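Local coordinates for protein putative conjugative transposon recombinase (Clostridium difficile, PDB 3G13) that probably binds DNA and takes part in strand exchange as a serine recombinase, represented here by its resolvase-type N-terminal domain, at residues 27-30 and 31-35; 37-40 and 41-44. One frame throughout, in Å; residues are numbered along the deposited sequence.

Contact 1: residues 27-30 and 31-35; sequences SQVQ and YYTDM
Gln28 and Tyr32 meet one helical turn apart, through the backbone and through a water. Tyr32 N donates to Gln28 O at 3.0 Å with an almost straight N-H...O angle of 176°. The same oxygen lies 3.2 Å from Tyr32 CD2, at a slant to the ring. The polar ends meet less directly: one water donates to Gln28 OE1 at 2.9 Å and makes a weak bond to Tyr32 OH. The other half of the amide is fixed by Gln28 NE2 bonding to Arg13 O, while the stronger partner of Tyr32 OH is Glu111 OE1. The buried Gln28 amide thus has both its atoms engaged.

Gln30 sets CB 3.2 Å from Tyr31 N; with CG beside its own backbone N, the chain runs out extended from the exposed flank. Gln30 O accepts from Asp34 N at 3.1 Å.

One residue before Tyr32, Tyr31 N donates to Ser27 O at 2.9 Å, the same helical i to i+4 pattern. Tyr31 CG stands anti to the backbone N (chi1 171°), which carries the ring toward Tyr32. There Tyr31 CD2 sits 3.8 Å above the Tyr32 plane, over the ring centre, and Tyr32 CE1 in turn lies at the Tyr31 edge. CB of selenomethionine Met35 lies above one face of the Tyr31 ring, toward its rim.

Val29 O takes two bonds from Thr33, from OG1 at 2.7 Å and from N, which arrive from opposite faces of the carbonyl plane, with OG1 beside its own backbone N (chi1 -57°).

Helix 25-37 lies against the sheet: Gln28 and Tyr32 rest on strand 6-14, Tyr32 also on Phe80 of strand 78-81, and Val29, Tyr32 and Thr33 on Ile47 of strand 42-51.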
ATOM      1  N   SER A  27      29.097   8.905   6.893  1.00 19.49           N
ATOM      2  CA  SER A  27      28.120   9.499   7.830  1.00 20.17           C
ATOM      3  C   SER A  27      27.109   8.471   8.349  1.00 18.68           C
ATOM      4  O   SER A  27      26.781   8.465   9.527  1.00 19.35           O
ATOM      5  CB  SER A  27      27.363  10.672   7.204  1.00 19.93           C
ATOM      6  OG  SER A  27      28.244  11.748   6.928  1.00 25.97           O
ATOM      7  N   GLN A  28      26.602   7.617   7.460  1.00 17.96           N
ATOM      8  CA  GLN A  28      25.675   6.573   7.856  1.00 16.93           C
ATOM      9  C   GLN A  28      26.299   5.479   8.706  1.00 16.55           C
ATOM     10  O   GLN A  28      25.690   5.013   9.654  1.00 14.79           O
ATOM     11  CB  GLN A  28      24.976   5.975   6.630  1.00 17.97           C
ATOM     12  CG  GLN A  28      24.039   6.975   5.975  1.00 18.87           C
ATOM     13  CD  GLN A  28      23.206   6.336   4.866  1.00 23.48           C
ATOM     14  OE1 GLN A  28      22.203   5.677   5.138  1.00 22.82           O
ATOM     15  NE2 GLN A  28      23.621   6.535   3.616  1.00 22.25           N
ATOM     16  N   VAL A  29      27.515   5.065   8.364  1.00 14.57           N
ATOM     17  CA  VAL A  29      28.247   4.168   9.226  1.00 15.30           C
ATOM     18  C   VAL A  29      28.384   4.734  10.653  1.00 15.35           C
ATOM     19  O   VAL A  29      28.119   4.015  11.640  1.00 15.31           O
ATOM     20  CB  VAL A  29      29.625   3.747   8.616  1.00 15.32           C
ATOM     21  CG1 VAL A  29      30.481   2.997   9.652  1.00 16.32           C
ATOM     22  CG2 VAL A  29      29.377   2.829   7.377  1.00 14.46           C
ATOM     23  N   GLN A  30      28.788   5.999  10.777  1.00 15.33           N
ATOM     24  CA  GLN A  30      28.904   6.565  12.131  1.00 17.05           C
ATOM     25  C   GLN A  30      27.543   6.690  12.835  1.00 16.64           C
ATOM     26  O   GLN A  30      27.443   6.402  14.011  1.00 16.60           O
ATOM     27  CB  GLN A  30      29.589   7.944  12.131  1.00 16.97           C
ATOM     28  CG  GLN A  30      31.005   7.946  11.571  1.00 21.18           C
ATOM     29  CD  GLN A  30      31.686   9.270  11.841  1.00 26.55           C
ATOM     30  OE1 GLN A  30      31.359   9.954  12.815  1.00 31.83           O
ATOM     31  NE2 GLN A  30      32.623   9.639  10.994  1.00 26.59           N
ATOM     32  N   TYR A  31      26.516   7.131  12.104  1.00 17.18           N
ATOM     33  CA  TYR A  31      25.197   7.295  12.690  1.00 16.49           C
ATOM     34  C   TYR A  31      24.713   5.975  13.305  1.00 15.77           C
ATOM     35  O   TYR A  31      24.364   5.937  14.493  1.00 15.71           O
ATOM     36  CB  TYR A  31      24.161   7.810  11.668  1.00 17.84           C
ATOM     37  CG  TYR A  31      22.779   7.757  12.265  1.00 17.18           C
ATOM     38  CD1 TYR A  31      22.374   8.708  13.196  1.00 19.72           C
ATOM     39  CD2 TYR A  31      21.898   6.721  11.948  1.00 18.83           C
ATOM     40  CE1 TYR A  31      21.104   8.622  13.803  1.00 21.48           C
ATOM     41  CE2 TYR A  31      20.644   6.641  12.532  1.00 18.45           C
ATOM     42  CZ  TYR A  31      20.250   7.589  13.441  1.00 19.66           C
ATOM     43  OH  TYR A  31      18.998   7.514  14.026  1.00 21.58           O
ATOM     44  N   TYR A  32      24.685   4.908  12.505  1.00 15.44           N
ATOM     45  CA  TYR A  32      24.173   3.614  12.989  1.00 15.06           C
ATOM     46  C   TYR A  32      25.039   2.971  14.045  1.00 15.32           C
ATOM     47  O   TYR A  32      24.522   2.356  14.950  1.00 14.78           O
ATOM     48  CB  TYR A  32      23.940   2.640  11.838  1.00 14.66           C
ATOM     49  CG  TYR A  32      22.721   3.004  11.022  1.00 16.23           C
ATOM     50  CD1 TYR A  32      21.432   2.874  11.565  1.00 15.10           C
ATOM     51  CD2 TYR A  32      22.857   3.481   9.702  1.00 15.68           C
ATOM     52  CE1 TYR A  32      20.291   3.209  10.789  1.00 17.27           C
ATOM     53  CE2 TYR A  32      21.748   3.807   8.929  1.00 17.38           C
ATOM     54  CZ  TYR A  32      20.461   3.672   9.471  1.00 18.45           C
ATOM     55  OH  TYR A  32      19.371   4.003   8.682  1.00 17.95           O
ATOM     56  N   THR A  33      26.360   3.139  13.951  1.00 14.95           N
ATOM     57  CA  THR A  33      27.247   2.545  14.949  1.00 14.81           C
ATOM     58  C   THR A  33      26.971   3.170  16.319  1.00 14.57           C
ATOM     59  O   THR A  33      26.828   2.465  17.291  1.00 12.21           O
ATOM     60  CB  THR A  33      28.756   2.693  14.573  1.00 15.56           C
ATOM     61  OG1 THR A  33      28.959   2.095  13.289  1.00 17.19           O
ATOM     62  CG2 THR A  33      29.633   1.978  15.582  1.00 16.04           C
ATOM     63  N   ASP A  34      26.892   4.486  16.348  1.00 14.71           N
ATOM     64  CA  ASP A  34      26.613   5.225  17.555  1.00 17.14           C
ATOM     65  C   ASP A  34      25.179   4.950  18.054  1.00 16.72           C
ATOM     66  O   ASP A  34      24.979   4.711  19.244  1.00 17.64           O
ATOM     67  CB  ASP A  34      26.827   6.706  17.274  1.00 17.79           C
ATOM     68  CG  ASP A  34      26.357   7.605  18.408  1.00 21.20           C
ATOM     69  OD1 ASP A  34      27.075   7.715  19.448  1.00 21.49           O
ATOM     70  OD2 ASP A  34      25.277   8.203  18.232  1.00 25.42           O
HETATM   71  N   MSE A  35      24.203   4.979  17.152  1.00 16.37           N
HETATM   72  CA  MSE A  35      22.811   4.764  17.558  1.00 16.50           C
HETATM   73  C   MSE A  35      22.632   3.371  18.162  1.00 16.36           C
HETATM   74  O   MSE A  35      22.006   3.218  19.212  1.00 17.04           O
HETATM   75  CB  MSE A  35      21.832   5.006  16.401  1.00 15.96           C
HETATM   76  CG  MSE A  35      20.366   5.047  16.837  1.00 16.75           C
HETATM   77 SE   MSE A  35      19.568   3.198  16.764  1.00 27.14          SE
HETATM   78  CE  MSE A  35      19.475   3.150  14.778  1.00 13.44           C
TER
HETATM   79  O   HOH W   1      20.543   6.922   7.167  1.00 24.87           O

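Contact 2: residues 37-40 and 41-44; sequences KKNK and EWVL
Lys37 bends its side chain so that NZ comes within 4.1 Å of Leu44 CD2, an approach of an amine to a methyl that is packing and involves no polar bond.

Asn39 carries most of the contact and works in three ways. Its backbone O accepts from Trp42 N at 3.1 Å. Its side-chain OD1 accepts from Glu41 N at 2.8 Å. Its amide lies over one face of the Trp42 indole, the two planes 25° apart, with ND2 offset toward the rim and 3.1 Å from Trp42 CE2. ND2 and Trp42 NE1 are both donors and make no bond. Closer to the backbone, Asn39 CB stands 3.9 Å from the centroid of the six-membered ring, a CH-pi contact. CG set anti to the backbone N (chi1 -169°) accounts for this: it points OD1 at Glu41 N ahead of it and lays ND2 over the indole.

Glu41 N on OD1 makes an Asx turn, laid on the type I beta turn from Asn39 to Trp42 that the bond from Trp42 N to Asn39 O closes. The turn reverses the chain between helix 25-37 and strand 42-51 of the beta-alpha-beta unit. A water further ties the side chains, accepting from Asn39 ND2 and donating to Glu41 OE1 at 2.6 Å.

Lys40 occupies the corner of the turn, its CB and CG 3.5 Å from Glu41 N, and its chain leads away from the strand. Beyond the turn, Trp42 packs on Leu6 and Val8 of strand 6-14, and Glu41 and Val43 make backbone hydrogen bonds to Leu6.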
ATOM      1  N   LYS A  37      24.863   1.434  19.550  1.00 18.26           N
ATOM      2  CA  LYS A  37      25.621   1.452  20.825  1.00 19.99           C
ATOM      3  C   LYS A  37      24.916   2.133  21.980  1.00 20.26           C
ATOM      4  O   LYS A  37      25.275   1.892  23.123  1.00 21.97           O
ATOM      5  CB  LYS A  37      26.998   2.104  20.654  1.00 20.84           C
ATOM      6  CG  LYS A  37      28.143   1.128  20.672  1.00 24.83           C
ATOM      7  CD  LYS A  37      28.226   0.413  19.327  1.00 30.17           C
ATOM      8  CE  LYS A  37      29.675   0.320  18.885  1.00 30.22           C
ATOM      9  NZ  LYS A  37      29.906  -0.971  18.174  1.00 33.84           N
ATOM     10  N   LYS A  38      23.896   2.944  21.703  1.00 20.91           N
ATOM     11  CA  LYS A  38      23.045   3.541  22.751  1.00 21.37           C
ATOM     12  C   LYS A  38      22.337   2.520  23.655  1.00 20.97           C
ATOM     13  O   LYS A  38      21.995   2.841  24.809  1.00 22.09           O
ATOM     14  CB  LYS A  38      21.982   4.507  22.157  1.00 21.91           C
ATOM     15  CG  LYS A  38      22.578   5.775  21.579  1.00 25.44           C
ATOM     16  CD  LYS A  38      21.543   6.675  20.895  1.00 30.50           C
ATOM     17  CE  LYS A  38      22.150   8.075  20.690  1.00 35.75           C
ATOM     18  NZ  LYS A  38      21.123   9.082  20.293  1.00 38.42           N
ATOM     19  N   ASN A  39      22.101   1.320  23.128  1.00 18.96           N
ATOM     20  CA  ASN A  39      21.337   0.308  23.821  1.00 17.94           C
ATOM     21  C   ASN A  39      22.202  -0.883  24.154  1.00 17.36           C
ATOM     22  O   ASN A  39      22.608  -1.627  23.275  1.00 17.26           O
ATOM     23  CB  ASN A  39      20.175  -0.156  22.918  1.00 16.74           C
ATOM     24  CG  ASN A  39      19.169  -1.010  23.651  1.00 15.59           C
ATOM     25  OD1 ASN A  39      19.500  -1.737  24.592  1.00 12.77           O
ATOM     26  ND2 ASN A  39      17.906  -0.924  23.222  1.00 14.91           N
ATOM     27  N   LYS A  40      22.440  -1.107  25.434  1.00 18.28           N
ATOM     28  CA  LYS A  40      23.315  -2.212  25.833  1.00 19.64           C
ATOM     29  C   LYS A  40      22.655  -3.587  25.742  1.00 19.50           C
ATOM     30  O   LYS A  40      23.322  -4.607  25.917  1.00 19.45           O
ATOM     31  CB  LYS A  40      23.887  -1.965  27.229  1.00 21.20           C
ATOM     32  CG  LYS A  40      22.992  -2.364  28.358  1.00 25.75           C
ATOM     33  CD  LYS A  40      23.566  -1.856  29.686  1.00 33.82           C
ATOM     34  CE  LYS A  40      24.291  -2.947  30.516  1.00 38.07           C
ATOM     35  NZ  LYS A  40      24.396  -2.485  31.970  1.00 40.04           N
ATOM     36  N   GLU A  41      21.348  -3.635  25.480  1.00 17.27           N
ATOM     37  CA  GLU A  41      20.691  -4.936  25.198  1.00 16.09           C
ATOM     38  C   GLU A  41      20.941  -5.403  23.753  1.00 15.36           C
ATOM     39  O   GLU A  41      20.553  -6.514  23.358  1.00 15.64           O
ATOM     40  CB  GLU A  41      19.183  -4.831  25.418  1.00 15.14           C
ATOM     41  CG  GLU A  41      18.778  -4.289  26.808  1.00 15.08           C
ATOM     42  CD  GLU A  41      17.268  -4.432  26.998  1.00 16.15           C
ATOM     43  OE1 GLU A  41      16.524  -3.469  26.784  1.00 19.89           O
ATOM     44  OE2 GLU A  41      16.832  -5.543  27.327  1.00 19.91           O
ATOM     45  N   TRP A  42      21.539  -4.523  22.953  1.00 14.55           N
ATOM     46  CA  TRP A  42      21.788  -4.781  21.542  1.00 15.37           C
ATOM     47  C   TRP A  42      23.273  -4.955  21.278  1.00 15.60           C
ATOM     48  O   TRP A  42      24.116  -4.436  22.020  1.00 15.96           O
ATOM     49  CB  TRP A  42      21.347  -3.575  20.698  1.00 14.06           C
ATOM     50  CG  TRP A  42      19.862  -3.268  20.728  1.00 13.97           C
ATOM     51  CD1 TRP A  42      18.854  -4.017  21.285  1.00 14.51           C
ATOM     52  CD2 TRP A  42      19.238  -2.135  20.132  1.00 13.63           C
ATOM     53  NE1 TRP A  42      17.635  -3.400  21.084  1.00 13.44           N
ATOM     54  CE2 TRP A  42      17.840  -2.243  20.383  1.00 16.10           C
ATOM     55  CE3 TRP A  42      19.720  -1.031  19.432  1.00 14.79           C
ATOM     56  CZ2 TRP A  42      16.915  -1.276  19.938  1.00 14.87           C
ATOM     57  CZ3 TRP A  42      18.807  -0.045  19.004  1.00 16.09           C
ATOM     58  CH2 TRP A  42      17.415  -0.193  19.262  1.00 15.05           C
ATOM     59  N   VAL A  43      23.573  -5.660  20.204  1.00 16.46           N
ATOM     60  CA  VAL A  43      24.939  -5.783  19.689  1.00 17.67           C
ATOM     61  C   VAL A  43      24.852  -5.576  18.188  1.00 18.12           C
ATOM     62  O   VAL A  43      23.957  -6.115  17.542  1.00 18.08           O
ATOM     63  CB  VAL A  43      25.643  -7.141  20.110  1.00 17.20           C
ATOM     64  CG1 VAL A  43      24.867  -8.383  19.611  1.00 18.89           C
ATOM     65  CG2 VAL A  43      27.114  -7.183  19.632  1.00 17.14           C
ATOM     66  N   LEU A  44      25.760  -4.754  17.653  1.00 18.79           N
ATOM     67  CA  LEU A  44      25.860  -4.501  16.216  1.00 19.66           C
ATOM     68  C   LEU A  44      26.312  -5.769  15.489  1.00 19.77           C
ATOM     69  O   LEU A  44      27.368  -6.343  15.825  1.00 18.96           O
ATOM     70  CB  LEU A  44      26.823  -3.333  15.933  1.00 19.86           C
ATOM     71  CG  LEU A  44      27.183  -2.943  14.478  1.00 21.74           C
ATOM     72  CD1 LEU A  44      25.972  -2.496  13.679  1.00 19.31           C
ATOM     73  CD2 LEU A  44      28.280  -1.868  14.494  1.00 24.51           C
TER
HETATM   74  O   HOH W   2      15.613  -2.471  24.546  1.00 12.81           O

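In the fold
From the N terminus the chain runs along strand 6-14, then enters helix 25-37, where contact 1 spans consecutive turns and closes no long loop. Contact 2 opens only after contact 1 has closed, so the two stand in series, neither nested nor crossing, and it bends the chain from the helix end into strand 42-51, outermost in this chain's sheet. That strand lies parallel to 6-14, which completes the beta-alpha-beta unit. The centres of the two contacts are about 13 Å apart, yet side chains bridge them: Met35 SE packs 4.0 Å from Trp42 CZ3, and Thr33 OG1 lies 4.2 Å from Leu44 CD2. The helix is thereby joined to the start of the strand that follows it.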